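Local coordinates for protein phosphoribosylformylglycinamidine synthase 2 (Thermus thermophilus, PDB 3VIU) that binds adenosine-5'-diphosphate and magnesium and carries two AIR synthase-related domain pairs, each an N-terminal and a C-terminal domain, in a single chain, at residues Trp78-Pro90 / Thr101-Ala115. Residues are numbered along the deposited sequence; the frame is centred on the assembly and turned at random.
Sequences WAVAFKIESHNHP and TGVGGILRDIMSMGA. With ADP (adenosine-5'-diphosphate), chain B; PO4 (phosphate ion), chain C.
Glu85, on strand 78-86, reaches across to helix 95-112, whose segment runs roughly antiparallel to the strand (148° between N-to-C directions). Glu85 CB lies 3.8 Å from Ile106 CD1, and CG keeps contact with the same methyl as the two side chains slide past each other in opposite directions. The chain stays extended beyond CG, delivering the carboxylate between helix and nucleotide. There Glu85 OE1 stands 2.5 Å from ADP O2B and 2.6 Å from Asp109 OD2, the two carboxylate planes turned 86° apart, whereas OE2 faces the helix backbone at Gly105 and Ile106. Lys83 comes in beside them with CG anti to the backbone N (chi1 -180°) and the rest of the chain straight; Lys83 NZ donates to ADP O2B at 2.7 Å and to O3A, and forms a salt bridge with Asp109 OD2, whose hydrogen bond is weak at 3.4 Å. Alongside, the CD1 methyls of Ile106 and Ile110 rest on the strand backbone, and Ala81 CB meets Ala115 CB at 3.8 Å. Beyond Glu85, Gly102 CA sits over one face of the His87 ring, a CH-pi contact. Lys83, Glu85 and Asp109 thus form a salt-bridge network lining the ADP pocket, where helix packs on sheet in the PurM-like N-terminal domain, and Lys83 probably offsets some negative charge gathered around the diphosphate.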
ATOM      1  N   TRP A  78       6.293 -15.824 -15.269  1.00 22.62           N
ATOM      2  CA  TRP A  78       5.680 -15.432 -14.004  1.00 21.84           C
ATOM      3  C   TRP A  78       5.003 -14.071 -14.038  1.00 21.97           C
ATOM      4  O   TRP A  78       5.368 -13.194 -14.819  1.00 22.55           O
ATOM      5  CB  TRP A  78       6.703 -15.419 -12.880  1.00 19.54           C
ATOM      6  CG  TRP A  78       7.371 -16.706 -12.660  1.00 18.16           C
ATOM      7  CD1 TRP A  78       8.538 -17.124 -13.216  1.00 18.10           C
ATOM      8  CD2 TRP A  78       6.941 -17.750 -11.785  1.00 18.24           C
ATOM      9  NE1 TRP A  78       8.870 -18.365 -12.737  1.00 18.84           N
ATOM     10  CE2 TRP A  78       7.905 -18.773 -11.855  1.00 18.55           C
ATOM     11  CE3 TRP A  78       5.834 -17.920 -10.947  1.00 19.98           C
ATOM     12  CZ2 TRP A  78       7.800 -19.954 -11.117  1.00 20.86           C
ATOM     13  CZ3 TRP A  78       5.728 -19.096 -10.212  1.00 21.60           C
ATOM     14  CH2 TRP A  78       6.708 -20.097 -10.302  1.00 21.53           C
ATOM     15  N   ALA A  79       4.013 -13.909 -13.169  1.00 23.54           N
ATOM     16  CA  ALA A  79       3.267 -12.660 -13.047  1.00 21.93           C
ATOM     17  C   ALA A  79       3.150 -12.347 -11.560  1.00 21.11           C
ATOM     18  O   ALA A  79       3.358 -13.222 -10.712  1.00 21.21           O
ATOM     19  CB  ALA A  79       1.877 -12.811 -13.662  1.00 20.99           C
ATOM     20  N   VAL A  80       2.830 -11.098 -11.241  1.00 19.17           N
ATOM     21  CA  VAL A  80       2.682 -10.692  -9.856  1.00 15.53           C
ATOM     22  C   VAL A  80       1.416  -9.868  -9.659  1.00 15.25           C
ATOM     23  O   VAL A  80       1.176  -8.888 -10.369  1.00 14.62           O
ATOM     24  CB  VAL A  80       3.904  -9.874  -9.372  1.00 15.13           C
ATOM     25  CG1 VAL A  80       3.608  -9.211  -8.039  1.00 13.05           C
ATOM     26  CG2 VAL A  80       5.102 -10.786  -9.226  1.00 13.97           C
ATOM     27  N   ALA A  81       0.601 -10.289  -8.702  1.00 11.68           N
ATOM     28  CA  ALA A  81      -0.622  -9.580  -8.393  1.00 12.14           C
ATOM     29  C   ALA A  81      -0.363  -8.810  -7.111  1.00 12.92           C
ATOM     30  O   ALA A  81       0.356  -9.282  -6.232  1.00 14.97           O
ATOM     31  CB  ALA A  81      -1.765 -10.561  -8.188  1.00 11.48           C
ATOM     32  N   PHE A  82      -0.920  -7.612  -7.008  1.00 12.59           N
ATOM     33  CA  PHE A  82      -0.758  -6.840  -5.794  1.00 13.39           C
ATOM     34  C   PHE A  82      -1.813  -5.762  -5.685  1.00 14.73           C
ATOM     35  O   PHE A  82      -2.473  -5.412  -6.661  1.00 13.09           O
ATOM     36  CB  PHE A  82       0.652  -6.238  -5.695  1.00 11.06           C
ATOM     37  CG  PHE A  82       0.982  -5.242  -6.773  1.00 12.81           C
ATOM     38  CD1 PHE A  82       1.204  -5.653  -8.083  1.00 12.62           C
ATOM     39  CD2 PHE A  82       1.113  -3.893  -6.470  1.00 11.24           C
ATOM     40  CE1 PHE A  82       1.554  -4.730  -9.071  1.00 13.87           C
ATOM     41  CE2 PHE A  82       1.465  -2.965  -7.451  1.00 12.02           C
ATOM     42  CZ  PHE A  82       1.685  -3.385  -8.751  1.00 12.32           C
ATOM     43  N   LYS A  83      -1.971  -5.248  -4.474  1.00 16.82           N
ATOM     44  CA  LYS A  83      -2.955  -4.220  -4.205  1.00 19.77           C
ATOM     45  C   LYS A  83      -2.809  -3.764  -2.761  1.00 20.90           C
ATOM     46  O   LYS A  83      -2.223  -4.466  -1.931  1.00 21.39           O
ATOM     47  CB  LYS A  83      -4.356  -4.785  -4.421  1.00 19.60           C
ATOM     48  CG  LYS A  83      -5.471  -3.800  -4.171  1.00 21.77           C
ATOM     49  CD  LYS A  83      -6.788  -4.536  -4.061  1.00 23.70           C
ATOM     50  CE  LYS A  83      -7.885  -3.631  -3.563  1.00 26.10           C
ATOM     51  NZ  LYS A  83      -9.090  -4.434  -3.245  1.00 27.39           N
ATOM     52  N   ILE A  84      -3.340  -2.584  -2.470  1.00 20.35           N
ATOM     53  CA  ILE A  84      -3.288  -2.043  -1.123  1.00 20.70           C
ATOM     54  C   ILE A  84      -4.714  -1.680  -0.719  1.00 20.88           C
ATOM     55  O   ILE A  84      -5.492  -1.180  -1.533  1.00 22.34           O
ATOM     56  CB  ILE A  84      -2.343  -0.811  -1.056  1.00 19.80           C
ATOM     57  CG1 ILE A  84      -2.119  -0.398   0.396  1.00 19.52           C
ATOM     58  CG2 ILE A  84      -2.918   0.341  -1.858  1.00 21.49           C
ATOM     59  CD1 ILE A  84      -1.096   0.708   0.549  1.00 20.68           C
ATOM     60  N   GLU A  85      -5.057  -1.972   0.530  1.00 21.07           N
ATOM     61  CA  GLU A  85      -6.390  -1.720   1.081  1.00 21.74           C
ATOM     62  C   GLU A  85      -6.216  -0.929   2.361  1.00 19.62           C
ATOM     63  O   GLU A  85      -5.104  -0.729   2.822  1.00 22.06           O
ATOM     64  CB  GLU A  85      -7.077  -3.046   1.458  1.00 24.61           C
ATOM     65  CG  GLU A  85      -8.125  -3.621   0.509  1.00 29.78           C
ATOM     66  CD  GLU A  85      -8.800  -4.869   1.110  1.00 35.17           C
ATOM     67  OE1 GLU A  85      -9.686  -5.470   0.459  1.00 36.67           O
ATOM     68  OE2 GLU A  85      -8.440  -5.248   2.251  1.00 36.57           O
ATOM     69  N   SER A  86      -7.328  -0.512   2.950  1.00 20.44           N
ATOM     70  CA  SER A  86      -7.293   0.216   4.211  1.00 19.98           C
ATOM     71  C   SER A  86      -8.334  -0.367   5.184  1.00 21.33           C
ATOM     72  O   SER A  86      -9.339  -0.949   4.763  1.00 22.17           O
ATOM     73  CB  SER A  86      -7.583   1.701   3.979  1.00 18.44           C
ATOM     74  OG  SER A  86      -8.970   1.936   3.816  1.00 14.33           O
ATOM     75  N   HIS A  87      -8.070  -0.232   6.482  1.00 22.08           N
ATOM     76  CA  HIS A  87      -8.981  -0.696   7.529  1.00 24.53           C
ATOM     77  C   HIS A  87      -8.839   0.314   8.656  1.00 24.18           C
ATOM     78  O   HIS A  87      -8.600  -0.041   9.815  1.00 23.81           O
ATOM     79  CB  HIS A  87      -8.608  -2.105   8.025  1.00 27.32           C
ATOM     80  CG  HIS A  87      -9.627  -3.154   7.690  1.00 29.27           C
ATOM     81  ND1 HIS A  87      -9.856  -3.590   6.401  1.00 31.25           N
ATOM     82  CD2 HIS A  87     -10.502  -3.830   8.475  1.00 30.56           C
ATOM     83  CE1 HIS A  87     -10.828  -4.486   6.405  1.00 30.90           C
ATOM     84  NE2 HIS A  87     -11.238  -4.649   7.650  1.00 30.78           N
ATOM     85  N   ASN A  88      -8.999   1.581   8.293  1.00 22.83           N
ATOM     86  CA  ASN A  88      -8.856   2.682   9.226  1.00 22.56           C
ATOM     87  C   ASN A  88      -9.836   2.707  10.386  1.00 24.20           C
ATOM     88  O   ASN A  88      -9.454   2.427  11.523  1.00 25.32           O
ATOM     89  CB  ASN A  88      -8.917   4.008   8.472  1.00 19.08           C
ATOM     90  CG  ASN A  88      -7.937   4.062   7.308  1.00 20.48           C
ATOM     91  OD1 ASN A  88      -6.817   3.544   7.393  1.00 18.53           O
ATOM     92  ND2 ASN A  88      -8.349   4.702   6.220  1.00 18.60           N
ATOM     93  N   HIS A  89     -11.091   3.044  10.105  1.00 25.94           N
ATOM     94  CA  HIS A  89     -12.111   3.136  11.150  1.00 27.07           C
ATOM     95  C   HIS A  89     -12.156   1.916  12.071  1.00 26.94           C
ATOM     96  O   HIS A  89     -12.218   2.052  13.290  1.00 26.26           O
ATOM     97  CB  HIS A  89     -13.486   3.399  10.521  1.00 29.47           C
ATOM     98  CG  HIS A  89     -13.609   4.756   9.892  1.00 33.35           C
ATOM     99  ND1 HIS A  89     -13.696   5.916  10.633  1.00 34.60           N
ATOM    100  CD2 HIS A  89     -13.610   5.142   8.593  1.00 34.36           C
ATOM    101  CE1 HIS A  89     -13.744   6.956   9.819  1.00 34.30           C
ATOM    102  NE2 HIS A  89     -13.693   6.514   8.575  1.00 34.86           N
ATOM    103  N   PRO A  90     -12.111   0.704  11.505  1.00 26.54           N
ATOM    104  CA  PRO A  90     -12.149  -0.471  12.379  1.00 26.43           C
ATOM    105  C   PRO A  90     -10.904  -0.614  13.261  1.00 24.98           C
ATOM    106  O   PRO A  90     -10.998  -1.077  14.400  1.00 25.31           O
ATOM    107  CB  PRO A  90     -12.324  -1.632  11.394  1.00 25.25           C
ATOM    108  CG  PRO A  90     -11.673  -1.112  10.142  1.00 26.66           C
ATOM    109  CD  PRO A  90     -12.155   0.315  10.086  1.00 25.91           C
ATOM    110  N   THR A 101      -7.647  -8.161  10.514  1.00 16.59           N
ATOM    111  CA  THR A 101      -8.697  -8.308   9.530  1.00 16.65           C
ATOM    112  C   THR A 101      -8.315  -7.603   8.243  1.00 17.13           C
ATOM    113  O   THR A 101      -8.718  -8.011   7.153  1.00 17.32           O
ATOM    114  CB  THR A 101     -10.005  -7.761  10.080  1.00 17.86           C
ATOM    115  OG1 THR A 101     -10.532  -8.712  11.011  1.00 23.15           O
ATOM    116  CG2 THR A 101     -11.011  -7.529   8.974  1.00 20.67           C
ATOM    117  N   GLY A 102      -7.526  -6.545   8.366  1.00 16.60           N
ATOM    118  CA  GLY A 102      -7.083  -5.843   7.181  1.00 15.00           C
ATOM    119  C   GLY A 102      -6.173  -6.787   6.416  1.00 15.53           C
ATOM    120  O   GLY A 102      -6.223  -6.852   5.190  1.00 16.15           O
ATOM    121  N   VAL A 103      -5.349  -7.538   7.143  1.00 15.22           N
ATOM    122  CA  VAL A 103      -4.433  -8.480   6.515  1.00 15.59           C
ATOM    123  C   VAL A 103      -5.173  -9.655   5.864  1.00 15.15           C
ATOM    124  O   VAL A 103      -4.851 -10.056   4.742  1.00 15.64           O
ATOM    125  CB  VAL A 103      -3.397  -8.999   7.534  1.00 16.01           C
ATOM    126  CG1 VAL A 103      -2.601 -10.149   6.947  1.00 15.45           C
ATOM    127  CG2 VAL A 103      -2.459  -7.875   7.905  1.00 15.76           C
ATOM    128  N   GLY A 104      -6.168 -10.200   6.558  1.00 13.99           N
ATOM    129  CA  GLY A 104      -6.926 -11.303   5.997  1.00 13.37           C
ATOM    130  C   GLY A 104      -7.588 -10.919   4.681  1.00 13.86           C
ATOM    131  O   GLY A 104      -7.484 -11.640   3.689  1.00 13.35           O
ATOM    132  N   GLY A 105      -8.264  -9.772   4.676  1.00 14.29           N
ATOM    133  CA  GLY A 105      -8.934  -9.292   3.482  1.00 13.56           C
ATOM    134  C   GLY A 105      -8.020  -9.067   2.284  1.00 16.29           C
ATOM    135  O   GLY A 105      -8.316  -9.533   1.179  1.00 16.33           O
ATOM    136  N   ILE A 106      -6.912  -8.357   2.486  1.00 14.88           N
ATOM    137  CA  ILE A 106      -5.988  -8.089   1.388  1.00 14.77           C
ATOM    138  C   ILE A 106      -5.460  -9.411   0.817  1.00 15.08           C
ATOM    139  O   ILE A 106      -5.274  -9.553  -0.394  1.00 14.57           O
ATOM    140  CB  ILE A 106      -4.796  -7.183   1.858  1.00 15.10           C
ATOM    141  CG1 ILE A 106      -4.047  -6.631   0.652  1.00 16.45           C
ATOM    142  CG2 ILE A 106      -3.823  -7.965   2.728  1.00 13.43           C
ATOM    143  CD1 ILE A 106      -4.845  -5.642  -0.149  1.00 21.43           C
ATOM    144  N   LEU A 107      -5.245 -10.382   1.698  1.00 16.09           N
ATOM    145  CA  LEU A 107      -4.744 -11.697   1.306  1.00 18.32           C
ATOM    146  C   LEU A 107      -5.722 -12.406   0.376  1.00 19.55           C
ATOM    147  O   LEU A 107      -5.317 -13.050  -0.597  1.00 18.45           O
ATOM    148  CB  LEU A 107      -4.519 -12.556   2.550  1.00 19.90           C
ATOM    149  CG  LEU A 107      -3.104 -12.896   3.024  1.00 22.29           C
ATOM    150  CD1 LEU A 107      -2.111 -11.827   2.621  1.00 22.44           C
ATOM    151  CD2 LEU A 107      -3.145 -13.081   4.546  1.00 20.34           C
ATOM    152  N   ARG A 108      -7.011 -12.289   0.685  1.00 19.63           N
ATOM    153  CA  ARG A 108      -8.040 -12.922  -0.122  1.00 21.20           C
ATOM    154  C   ARG A 108      -8.165 -12.285  -1.505  1.00 22.40           C
ATOM    155  O   ARG A 108      -8.414 -12.984  -2.486  1.00 21.79           O
ATOM    156  CB  ARG A 108      -9.385 -12.891   0.617  1.00 20.39           C
ATOM    157  CG  ARG A 108      -9.429 -13.837   1.817  1.00 20.68           C
ATOM    158  CD  ARG A 108     -10.845 -14.022   2.330  1.00 23.88           C
ATOM    159  NE  ARG A 108     -11.340 -12.850   3.039  1.00 25.90           N
ATOM    160  CZ  ARG A 108     -10.978 -12.517   4.276  1.00 26.72           C
ATOM    161  NH1 ARG A 108     -11.483 -11.427   4.839  1.00 25.32           N
ATOM    162  NH2 ARG A 108     -10.123 -13.279   4.953  1.00 25.65           N
ATOM    163  N   ASP A 109      -7.978 -10.968  -1.589  1.00 22.72           N
ATOM    164  CA  ASP A 109      -8.052 -10.285  -2.879  1.00 24.71           C
ATOM    165  C   ASP A 109      -6.956 -10.795  -3.806  1.00 23.46           C
ATOM    166  O   ASP A 109      -7.171 -10.969  -5.001  1.00 23.77           O
ATOM    167  CB  ASP A 109      -7.877  -8.772  -2.723  1.00 27.69           C
ATOM    168  CG  ASP A 109      -9.090  -8.099  -2.127  1.00 29.65           C
ATOM    169  OD1 ASP A 109     -10.223  -8.476  -2.492  1.00 32.98           O
ATOM    170  OD2 ASP A 109      -8.908  -7.178  -1.305  1.00 30.93           O
ATOM    171  N   ILE A 110      -5.774 -11.017  -3.247  1.00 22.38           N
ATOM    172  CA  ILE A 110      -4.640 -11.500  -4.016  1.00 20.80           C
ATOM    173  C   ILE A 110      -4.848 -12.963  -4.406  1.00 21.18           C
ATOM    174  O   ILE A 110      -4.515 -13.369  -5.517  1.00 20.92           O
ATOM    175  CB  ILE A 110      -3.344 -11.356  -3.202  1.00 21.91           C
ATOM    176  CG1 ILE A 110      -3.124  -9.879  -2.842  1.00 21.42           C
ATOM    177  CG2 ILE A 110      -2.176 -11.959  -3.957  1.00 20.17           C
ATOM    178  CD1 ILE A 110      -3.265  -8.928  -3.997  1.00 19.38           C
HETATM  179  N   MSE A 111      -5.402 -13.752  -3.489  1.00 21.34           N
HETATM  180  CA  MSE A 111      -5.672 -15.165  -3.749  1.00 21.64           C
HETATM  181  C   MSE A 111      -6.686 -15.342  -4.863  1.00 20.60           C
HETATM  182  O   MSE A 111      -6.569 -16.259  -5.675  1.00 19.20           O
HETATM  183  CB  MSE A 111      -6.277 -15.856  -2.536  1.00 26.04           C
HETATM  184  CG  MSE A 111      -5.408 -16.053  -1.332  1.00 32.82           C
HETATM  185 SE   MSE A 111      -6.572 -16.833   0.018  1.00 43.65          SE
HETATM  186  CE  MSE A 111      -6.447 -15.462   1.378  1.00 42.15           C
ATOM    187  N   SER A 112      -7.706 -14.485  -4.877  1.00 20.25           N
ATOM    188  CA  SER A 112      -8.751 -14.612  -5.878  1.00 21.99           C
ATOM    189  C   SER A 112      -8.214 -14.500  -7.297  1.00 22.31           C
ATOM    190  O   SER A 112      -8.840 -14.995  -8.229  1.00 23.30           O
ATOM    191  CB  SER A 112      -9.875 -13.600  -5.627  1.00 21.40           C
ATOM    192  OG  SER A 112      -9.479 -12.285  -5.942  1.00 24.19           O
HETATM  193  N   MSE A 113      -7.052 -13.867  -7.460  1.00 22.71           N
HETATM  194  CA  MSE A 113      -6.429 -13.740  -8.780  1.00 23.71           C
HETATM  195  C   MSE A 113      -5.679 -15.034  -9.114  1.00 23.37           C
HETATM  196  O   MSE A 113      -5.155 -15.193 -10.220  1.00 22.22           O
HETATM  197  CB  MSE A 113      -5.426 -12.585  -8.814  1.00 25.32           C
HETATM  198  CG  MSE A 113      -5.992 -11.224  -8.498  1.00 33.08           C
HETATM  199 SE   MSE A 113      -7.564 -10.746  -9.526  1.00 46.05          SE
HETATM  200  CE  MSE A 113      -6.792 -10.632 -11.299  1.00 40.02           C
ATOM    201  N   GLY A 114      -5.621 -15.945  -8.145  1.00 22.33           N
ATOM    202  CA  GLY A 114      -4.925 -17.203  -8.335  1.00 21.12           C
ATOM    203  C   GLY A 114      -3.446 -17.051  -8.046  1.00 23.40           C
ATOM    204  O   GLY A 114      -2.627 -17.883  -8.445  1.00 23.64           O
ATOM    205  N   ALA A 115      -3.103 -15.973  -7.348  1.00 23.82           N
ATOM    206  CA  ALA A 115      -1.718 -15.689  -6.993  1.00 23.91           C
ATOM    207  C   ALA A 115      -1.471 -16.051  -5.538  1.00 23.51           C
ATOM    208  O   ALA A 115      -2.246 -15.683  -4.655  1.00 23.08           O
ATOM    209  CB  ALA A 115      -1.411 -14.223  -7.216  1.00 22.93           C
TER
HETATM  210  PB  ADP B 800     -12.389  -4.905  -2.332  1.00 74.65           P
HETATM  211  O1B ADP B 800     -13.609  -4.373  -1.663  1.00 75.79           O
HETATM  212  O2B ADP B 800     -11.108  -4.633  -1.396  1.00 74.08           O
HETATM  213  O3B ADP B 800     -12.594  -6.559  -2.587  1.00 74.54           O
HETATM  214  PA  ADP B 800     -12.834  -2.680  -3.848  1.00 68.93           P
HETATM  215  O1A ADP B 800     -14.249  -2.794  -4.296  1.00 68.84           O
HETATM  216  O2A ADP B 800     -12.803  -1.969  -2.392  1.00 68.99           O
HETATM  217  O3A ADP B 800     -12.158  -4.175  -3.782  1.00 71.48           O
HETATM  218  O5' ADP B 800     -11.944  -1.757  -4.862  1.00 64.03           O
HETATM  219  C5' ADP B 800     -12.735  -1.407  -6.015  1.00 57.25           C
HETATM  220  C4' ADP B 800     -11.959  -1.563  -7.355  1.00 52.52           C
HETATM  221  O4' ADP B 800     -11.475  -0.267  -7.834  1.00 50.76           O
HETATM  222  C3' ADP B 800     -10.704  -2.469  -7.269  1.00 50.00           C
HETATM  223  O3' ADP B 800     -10.518  -3.152  -8.515  1.00 48.00           O
HETATM  224  C2' ADP B 800      -9.579  -1.480  -6.962  1.00 48.84           C
HETATM  225  O2' ADP B 800      -8.297  -1.975  -7.361  1.00 46.83           O
HETATM  226  C1' ADP B 800     -10.009  -0.223  -7.722  1.00 49.10           C
HETATM  227  N9  ADP B 800      -9.574   1.001  -7.034  1.00 48.44           N
HETATM  228  C8  ADP B 800     -10.141   1.551  -5.918  1.00 47.66           C
HETATM  229  N7  ADP B 800      -9.510   2.636  -5.573  1.00 47.23           N
HETATM  230  C5  ADP B 800      -8.499   2.858  -6.438  1.00 46.31           C
HETATM  231  C6  ADP B 800      -7.495   3.852  -6.575  1.00 45.84           C
HETATM  232  N6  ADP B 800      -7.418   4.901  -5.677  1.00 45.15           N
HETATM  233  N1  ADP B 800      -6.618   3.752  -7.598  1.00 45.24           N
HETATM  234  C2  ADP B 800      -6.675   2.741  -8.480  1.00 44.61           C
HETATM  235  N3  ADP B 800      -7.604   1.787  -8.386  1.00 44.46           N
HETATM  236  C4  ADP B 800      -8.522   1.807  -7.395  1.00 46.63           C
HETATM  237  P   PO4 C 900     -11.881   2.414   5.978  1.00 25.51           P
HETATM  238  O1  PO4 C 900     -10.432   2.123   5.914  1.00 27.98           O
HETATM  239  O2  PO4 C 900     -12.235   2.866   7.343  1.00 28.26           O
HETATM  240  O3  PO4 C 900     -12.214   3.479   5.005  1.00 30.70           O
HETATM  241  O4  PO4 C 900     -12.648   1.185   5.648  1.00 28.76           O